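Local coordinates for extracellular ligand-binding receptor (Desulfohalobium retbaense DSM 5692, PDB 5ERE), which binds 2-oxo-4-methylpentanoic acid in a leucine-binding-protein-like domain and cytosine in a sensor domain, and probably acts as a receptor for small solutes, at residues I17-E20 with Q21-A24; T49-Q52 with A53-L57; Y234-H238 with P239-A243. One frame throughout, in Å; residues are numbered along the deposited sequence.

All three contacts fall within the periplasmic-binding-protein region and come in series along the chain, each made between neighbouring turns of helix or across a helix start. Contact 1, on helix 15-32, lies between the others: its centre is about 19 Å from that of contact 2 and 16 Å from that of contact 3, while theirs are about 33 Å apart. Contacts 1 and 3 touch, Ala-24 CB lying 3.6 Å from Phe-240 CZ, whereas the nearest atoms of contacts 1 and 2 stay about 12 Å apart. The Ile-17 side chain of contact 1 is about 4 Å from the bound 2-oxo-4-methylpentanoic acid; in contact 2 the Ala-50 side chain is about 11 Å from it.

Contact 1: residues I17-E20 with Q21-A24; sequences IAVE and QQRA
Four successive i to i+4 backbone bonds, from Gln-21 N to Ile-17 O through Ala-24 N to Glu-20 O, tie 17-20 to 21-24 as regular alpha-helix, the straightest being Arg-23 N to Val-19 O at 172°. The same two residues also meet through one methyl: Val-19 CG1 stands 3.4 Å above the Arg-23 guanidinium plane, displaced toward its rim, with Val-19 CG1 to Arg-23 NE at 3.5 Å. Val-19 places CG1 anti to the backbone N (chi1 169°), which carries it toward the next turn, while the Arg-23 chain runs extended from CG to NE and lays its flat end against that methyl. Phe-244 and Tyr-248 of helix 239-248 also touch Arg-23, and with an alanine here Val-19 CG1 would probably lose its guanidinium cover and those two aromatic side chains a neighbour. The helix is the crossover of a beta-alpha-beta unit, joining the parallel strands 3-8 and 37-42 as in the Rossmann-like lobes of periplasmic binding proteins. On another side of it Ile-17 and Gln-21 run side by side, pointing the same way, with Ile-17 CG2 3.7 Å from Gln-21 OE1. The aliphatic part of Gln-21 also rests on the preceding turn, CG lying 3.2 Å from Ile-17 O. Phe-255, which lines the 2-oxo-4-methylpentanoic acid pocket, touches both of these side chains. Glu-20 sends its extended chain out of the contact: OE1 forms a salt bridge with Arg-214 and accepts from Gly-253 N, and OE2 accepts from Gly-256 N, so the buried carboxylate is satisfied at both oxygens.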
loop_
_atom_site.group_PDB
_atom_site.type_symbol
_atom_site.label_atom_id
_atom_site.label_comp_id
_atom_site.label_asym_id
_atom_site.label_seq_id
_atom_site.Cartn_x
_atom_site.Cartn_y
_atom_site.Cartn_z
ATOM N N ILE A 17 -0.680 7.237 -25.297
ATOM C CA ILE A 17 0.022 7.652 -24.085
ATOM C C ILE A 17 1.162 8.596 -24.468
ATOM O O ILE A 17 1.343 9.670 -23.866
ATOM C CB ILE A 17 0.535 6.415 -23.319
ATOM C CG1 ILE A 17 -0.648 5.733 -22.609
ATOM C CG2 ILE A 17 1.668 6.754 -22.309
ATOM C CD1 ILE A 17 -0.393 4.267 -22.277
ATOM N N ALA A 18 1.887 8.207 -25.507
ATOM C CA ALA A 18 2.976 9.003 -26.024
ATOM C C ALA A 18 2.506 10.390 -26.442
ATOM O O ALA A 18 3.158 11.346 -26.105
ATOM C CB ALA A 18 3.649 8.324 -27.193
ATOM N N VAL A 19 1.382 10.503 -27.151
ATOM C CA VAL A 19 0.879 11.798 -27.581
ATOM C C VAL A 19 0.400 12.621 -26.388
ATOM O O VAL A 19 0.566 13.834 -26.378
ATOM C CB VAL A 19 -0.280 11.667 -28.621
ATOM C CG1 VAL A 19 -0.980 12.991 -28.861
ATOM C CG2 VAL A 19 0.243 11.120 -29.959
ATOM N N GLU A 20 -0.189 11.958 -25.403
ATOM C CA GLU A 20 -0.596 12.592 -24.173
ATOM C C GLU A 20 0.608 13.230 -23.462
ATOM O O GLU A 20 0.576 14.391 -23.034
ATOM C CB GLU A 20 -1.272 11.564 -23.268
ATOM C CG GLU A 20 -1.742 12.169 -21.943
ATOM C CD GLU A 20 -2.628 11.249 -21.146
ATOM O OE1 GLU A 20 -3.794 11.017 -21.553
ATOM O OE2 GLU A 20 -2.158 10.765 -20.106
ATOM N N GLN A 21 1.681 12.467 -23.357
ATOM C CA GLN A 21 2.883 12.929 -22.686
ATOM C C GLN A 21 3.487 14.119 -23.438
ATOM O O GLN A 21 3.922 15.080 -22.808
ATOM C CB GLN A 21 3.891 11.799 -22.548
ATOM C CG GLN A 21 3.438 10.708 -21.620
ATOM C CD GLN A 21 4.317 9.447 -21.709
ATOM O OE1 GLN A 21 4.642 8.982 -22.797
ATOM N NE2 GLN A 21 4.721 8.932 -20.573
ATOM N N GLN A 22 3.516 14.043 -24.765
ATOM C CA GLN A 22 4.010 15.119 -25.611
ATOM C C GLN A 22 3.209 16.382 -25.416
ATOM O O GLN A 22 3.784 17.454 -25.246
ATOM C CB GLN A 22 3.957 14.707 -27.067
ATOM C CG GLN A 22 4.285 15.779 -28.107
ATOM C CD GLN A 22 3.677 15.422 -29.454
ATOM O OE1 GLN A 22 4.326 14.808 -30.286
ATOM N NE2 GLN A 22 2.396 15.782 -29.660
ATOM N N ARG A 23 1.890 16.256 -25.482
ATOM C CA ARG A 23 0.994 17.358 -25.173
ATOM C C ARG A 23 1.242 17.998 -23.816
ATOM O O ARG A 23 1.297 19.250 -23.692
ATOM C CB ARG A 23 -0.439 16.834 -25.243
ATOM C CG ARG A 23 -0.862 16.590 -26.647
ATOM C CD ARG A 23 -2.254 15.945 -26.699
ATOM N NE ARG A 23 -2.731 15.860 -28.067
ATOM C CZ ARG A 23 -3.858 15.246 -28.420
ATOM N NH1 ARG A 23 -4.606 14.645 -27.516
ATOM N NH2 ARG A 23 -4.229 15.230 -29.681
ATOM N N ALA A 24 1.404 17.165 -22.780
ATOM C CA ALA A 24 1.535 17.717 -21.449
ATOM C C ALA A 24 2.875 18.470 -21.288
ATOM O O ALA A 24 2.935 19.509 -20.642
ATOM C CB ALA A 24 1.396 16.670 -20.446
#

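Contact 2: residues T49-Q52 with A53-L57; sequences TAVQ and AFQDL
Gln-52 and Asp-56, one turn apart, hold each other through a side-chain bond from Gln-52 NE2 to Asp-56 OD1, 3.3 Å long with an N-H...O angle of 149°. The amide and carboxylate planes are turned 31° against each other. The acceptor lies close to the amide plane of Gln-52, yet the NE2 donor approaches OD1 from above the carboxylate plane, 44° out of it. A bend in Gln-52 at chi2 turns the amide forward along the helix, to Asp-56, and Gln-52 CG passes 3.6 Å from Asp-56 OD2. The carboxylate also sits over the backbone of the earlier turn, Asp-56 CG being 3.1 Å from Gln-52 O; Arg-59, just beyond the segment, adds a long, weak ion pair to OD1.

Round the helix, Val-51 and Gln-55 make a looser aliphatic pair, Val-51 CG1 to Gln-55 CG at 4.3 Å, the same two residues being joined by the backbone bond from Gln-55 N to Val-51 O (2.9 Å). The Phe-54 side chain leads away from 49-52 and touches Leu-81 of helix 72-84 and Ile-7 of strand 3-8, while Ala-53 packs on Ile-7 and Lys-41. The polar Gln-52/Asp-56 pair and the nonpolar residues facing strands 3-8 and 37-42 thus divide the helix into two faces, as in an amphipathic helix flanking the parallel sheet of an alpha/beta domain.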
loop_
_atom_site.group_PDB
_atom_site.type_symbol
_atom_site.label_atom_id
_atom_site.label_comp_id
_atom_site.label_asym_id
_atom_site.label_seq_id
_atom_site.Cartn_x
_atom_site.Cartn_y
_atom_site.Cartn_z
ATOM N N THR A 49 14.748 -0.293 -30.377
ATOM C CA THR A 49 14.410 0.954 -31.025
ATOM C C THR A 49 14.598 2.118 -30.026
ATOM O O THR A 49 14.993 3.214 -30.416
ATOM C CB THR A 49 12.967 0.916 -31.594
ATOM O OG1 THR A 49 12.061 0.472 -30.579
ATOM C CG2 THR A 49 12.871 -0.067 -32.772
ATOM N N ALA A 50 14.380 1.860 -28.739
ATOM C CA ALA A 50 14.594 2.885 -27.707
ATOM C C ALA A 50 16.069 3.139 -27.425
ATOM O O ALA A 50 16.457 4.281 -27.159
ATOM C CB ALA A 50 13.901 2.505 -26.434
ATOM N N VAL A 51 16.885 2.089 -27.472
ATOM C CA VAL A 51 18.317 2.246 -27.229
ATOM C C VAL A 51 18.905 3.037 -28.401
ATOM O O VAL A 51 19.730 3.946 -28.207
ATOM C CB VAL A 51 19.008 0.878 -27.034
ATOM C CG1 VAL A 51 20.550 0.994 -27.070
ATOM C CG2 VAL A 51 18.540 0.259 -25.708
ATOM N N GLN A 52 18.422 2.730 -29.601
ATOM C CA GLN A 52 18.770 3.486 -30.800
ATOM C C GLN A 52 18.381 4.964 -30.704
ATOM O O GLN A 52 19.194 5.829 -31.026
ATOM C CB GLN A 52 18.107 2.860 -32.030
ATOM C CG GLN A 52 18.671 3.346 -33.346
ATOM C CD GLN A 52 20.079 2.860 -33.582
ATOM O OE1 GLN A 52 20.303 1.666 -33.778
ATOM N NE2 GLN A 52 21.042 3.781 -33.556
ATOM N N ALA A 53 17.156 5.267 -30.269
ATOM C CA ALA A 53 16.765 6.677 -30.059
ATOM C C ALA A 53 17.710 7.382 -29.084
ATOM O O ALA A 53 18.162 8.498 -29.338
ATOM C CB ALA A 53 15.314 6.781 -29.556
ATOM N N PHE A 54 18.021 6.727 -27.968
ATOM C CA PHE A 54 18.963 7.297 -27.013
ATOM C C PHE A 54 20.341 7.573 -27.640
ATOM O O PHE A 54 20.848 8.700 -27.559
ATOM C CB PHE A 54 19.126 6.374 -25.801
ATOM C CG PHE A 54 20.192 6.825 -24.840
ATOM C CD1 PHE A 54 19.966 7.892 -23.983
ATOM C CD2 PHE A 54 21.430 6.188 -24.802
ATOM C CE1 PHE A 54 20.960 8.306 -23.107
ATOM C CE2 PHE A 54 22.417 6.594 -23.932
ATOM C CZ PHE A 54 22.190 7.651 -23.082
ATOM N N GLN A 55 20.943 6.553 -28.257
ATOM C CA GLN A 55 22.277 6.695 -28.848
ATOM C C GLN A 55 22.294 7.809 -29.906
ATOM O O GLN A 55 23.235 8.611 -29.967
ATOM C CB GLN A 55 22.742 5.366 -29.463
ATOM C CG GLN A 55 22.976 4.215 -28.459
ATOM C CD GLN A 55 24.176 4.448 -27.540
ATOM O OE1 GLN A 55 24.885 5.450 -27.670
ATOM N NE2 GLN A 55 24.411 3.513 -26.608
ATOM N N ASP A 56 21.245 7.862 -30.723
ATOM C CA ASP A 56 21.107 8.889 -31.750
ATOM C C ASP A 56 20.991 10.258 -31.104
ATOM O O ASP A 56 21.616 11.238 -31.528
ATOM C CB ASP A 56 19.877 8.615 -32.631
ATOM C CG ASP A 56 20.069 7.420 -33.573
ATOM O OD1 ASP A 56 21.230 7.043 -33.840
ATOM O OD2 ASP A 56 19.058 6.862 -34.060
ATOM N N LEU A 57 20.183 10.316 -30.059
ATOM C CA LEU A 57 20.019 11.538 -29.307
ATOM C C LEU A 57 21.357 12.042 -28.740
ATOM O O LEU A 57 21.636 13.232 -28.784
ATOM C CB LEU A 57 18.997 11.298 -28.201
ATOM C CG LEU A 57 18.733 12.408 -27.206
ATOM C CD1 LEU A 57 18.145 13.627 -27.903
ATOM C CD2 LEU A 57 17.797 11.845 -26.139
#

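Contact 3: residues Y234-H238 with P239-A243; sequences YNQDH and PFMSA
A helix N-cap is formed where His-238 precedes helix 239-248, its imidazole taking the capping role: His-238 ND1 accepts from Phe-240 N at 3.1 Å with an N-H...N angle of 167°. The donor is tilted modestly from the ring plane, so the bond reaches the imidazole at its edge. This use of ND1 as acceptor implies that no proton sits on that nitrogen. With CG anti to the backbone N (chi1 -167°), the ring swings over the first turn, where Pro-239 meets one face. Pro-239 CD is 3.6 Å from the centroid of the His-238 ring and 22° off the normal, a CH-pi contact in which the two side chains run at about a right angle to each other. A face and an edge of the imidazole are therefore both engaged, which should restrict its rotation. The backbone adds a distinctly bent bond from Met-241 N to His-238 O, its donor standing above the carbonyl plane.

Met-241, present as selenomethionine, folds back over the incoming loop because its chain is bent at chi2 and chi3. Its CG lies 3.3 Å from Gln-236 O, SE is 3.7 Å from Gln-236 OE1, and CE comes within 4.0 Å of His-238 CB. Earlier in the loop, Asn-235 OD1 accepts from Asp-237 N at 3.0 Å, closing an Asx turn.

The loop leads from strand 228-232 into helix 239-248. Val-257 of helix 254-271 packs on Tyr-234, Phe-240 and Met-241, while Phe-240 also reaches Ala-24 and Leu-27 of helix 15-32.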
loop_
_atom_site.group_PDB
_atom_site.type_symbol
_atom_site.label_atom_id
_atom_site.label_comp_id
_atom_site.label_asym_id
_atom_site.label_seq_id
_atom_site.Cartn_x
_atom_site.Cartn_y
_atom_site.Cartn_z
ATOM N N TYR A 234 -4.512 11.188 -7.125
ATOM C CA TYR A 234 -4.532 12.662 -7.257
ATOM C C TYR A 234 -5.948 13.132 -7.589
ATOM O O TYR A 234 -6.676 12.433 -8.304
ATOM C CB TYR A 234 -3.551 13.125 -8.341
ATOM C CG TYR A 234 -3.846 12.592 -9.719
ATOM C CD1 TYR A 234 -4.857 13.141 -10.510
ATOM C CD2 TYR A 234 -3.105 11.538 -10.245
ATOM C CE1 TYR A 234 -5.133 12.627 -11.778
ATOM C CE2 TYR A 234 -3.366 11.039 -11.510
ATOM C CZ TYR A 234 -4.374 11.566 -12.265
ATOM O OH TYR A 234 -4.620 11.026 -13.518
ATOM N N ASN A 235 -6.351 14.304 -7.114
ATOM C CA ASN A 235 -7.668 14.825 -7.505
ATOM C C ASN A 235 -7.636 15.652 -8.785
ATOM O O ASN A 235 -6.576 16.026 -9.286
ATOM C CB ASN A 235 -8.278 15.665 -6.378
ATOM C CG ASN A 235 -7.444 16.852 -6.016
ATOM O OD1 ASN A 235 -6.920 17.555 -6.876
ATOM N ND2 ASN A 235 -7.317 17.095 -4.724
ATOM N N GLN A 236 -8.822 15.997 -9.267
ATOM C CA GLN A 236 -8.981 16.752 -10.507
ATOM C C GLN A 236 -8.871 18.249 -10.329
ATOM O O GLN A 236 -9.067 18.996 -11.267
ATOM C CB GLN A 236 -10.336 16.430 -11.134
ATOM C CG GLN A 236 -10.579 14.938 -11.298
ATOM C CD GLN A 236 -9.469 14.251 -12.066
ATOM O OE1 GLN A 236 -8.893 14.827 -12.995
ATOM N NE2 GLN A 236 -9.152 13.009 -11.677
ATOM N N ASP A 237 -8.544 18.710 -9.135
ATOM C CA ASP A 237 -8.657 20.138 -8.880
ATOM C C ASP A 237 -7.468 20.941 -9.362
ATOM O O ASP A 237 -7.512 22.168 -9.374
ATOM C CB ASP A 237 -8.887 20.380 -7.393
ATOM C CG ASP A 237 -10.256 19.883 -6.938
ATOM O OD1 ASP A 237 -11.130 19.664 -7.812
ATOM O OD2 ASP A 237 -10.461 19.710 -5.715
ATOM N N HIS A 238 -6.417 20.273 -9.801
ATOM C CA HIS A 238 -5.229 21.002 -10.213
ATOM C C HIS A 238 -5.489 21.724 -11.537
ATOM O O HIS A 238 -6.109 21.145 -12.421
ATOM C CB HIS A 238 -4.039 20.048 -10.348
ATOM C CG HIS A 238 -2.729 20.752 -10.459
ATOM N ND1 HIS A 238 -2.260 21.260 -11.649
ATOM C CD2 HIS A 238 -1.786 21.041 -9.531
ATOM C CE1 HIS A 238 -1.089 21.845 -11.451
ATOM N NE2 HIS A 238 -0.777 21.721 -10.174
ATOM N N PRO A 239 -5.021 22.981 -11.681
ATOM C CA PRO A 239 -5.201 23.764 -12.909
ATOM C C PRO A 239 -4.717 23.130 -14.215
ATOM O O PRO A 239 -5.169 23.553 -15.270
ATOM C CB PRO A 239 -4.371 25.024 -12.633
ATOM C CG PRO A 239 -4.394 25.156 -11.176
ATOM C CD PRO A 239 -4.324 23.780 -10.649
ATOM N N PHE A 240 -3.790 22.180 -14.146
ATOM C CA PHE A 240 -3.314 21.467 -15.323
ATOM C C PHE A 240 -4.426 20.667 -16.001
ATOM O O PHE A 240 -4.500 20.678 -17.210
ATOM C CB PHE A 240 -2.182 20.509 -14.959
ATOM C CG PHE A 240 -1.807 19.559 -16.078
ATOM C CD1 PHE A 240 -1.107 20.008 -17.186
ATOM C CD2 PHE A 240 -2.190 18.246 -16.036
ATOM C CE1 PHE A 240 -0.777 19.131 -18.217
ATOM C CE2 PHE A 240 -1.850 17.373 -17.049
ATOM C CZ PHE A 240 -1.143 17.826 -18.135
HETATM N N MSE A 241 -5.262 19.985 -15.220
HETATM C CA MSE A 241 -6.386 19.175 -15.756
HETATM C C MSE A 241 -7.217 19.999 -16.738
HETATM O O MSE A 241 -7.388 19.651 -17.896
HETATM C CB MSE A 241 -7.336 18.699 -14.647
HETATM C CG MSE A 241 -6.705 18.093 -13.462
HETATM SE SE MSE A 241 -5.727 16.552 -14.005
HETATM C CE MSE A 241 -4.157 17.201 -13.092
ATOM N N SER A 242 -7.693 21.124 -16.232
ATOM C CA SER A 242 -8.508 22.060 -16.993
ATOM C C SER A 242 -7.798 22.758 -18.133
ATOM O O SER A 242 -8.384 22.927 -19.200
ATOM C CB SER A 242 -9.074 23.112 -16.045
ATOM O OG SER A 242 -9.849 24.039 -16.766
ATOM N N ALA A 243 -6.557 23.205 -17.927
ATOM C CA ALA A 243 -5.782 23.763 -19.037
ATOM C C ALA A 243 -5.605 22.761 -20.207
ATOM O O ALA A 243 -5.701 23.123 -21.375
ATOM C CB ALA A 243 -4.406 24.210 -18.558
#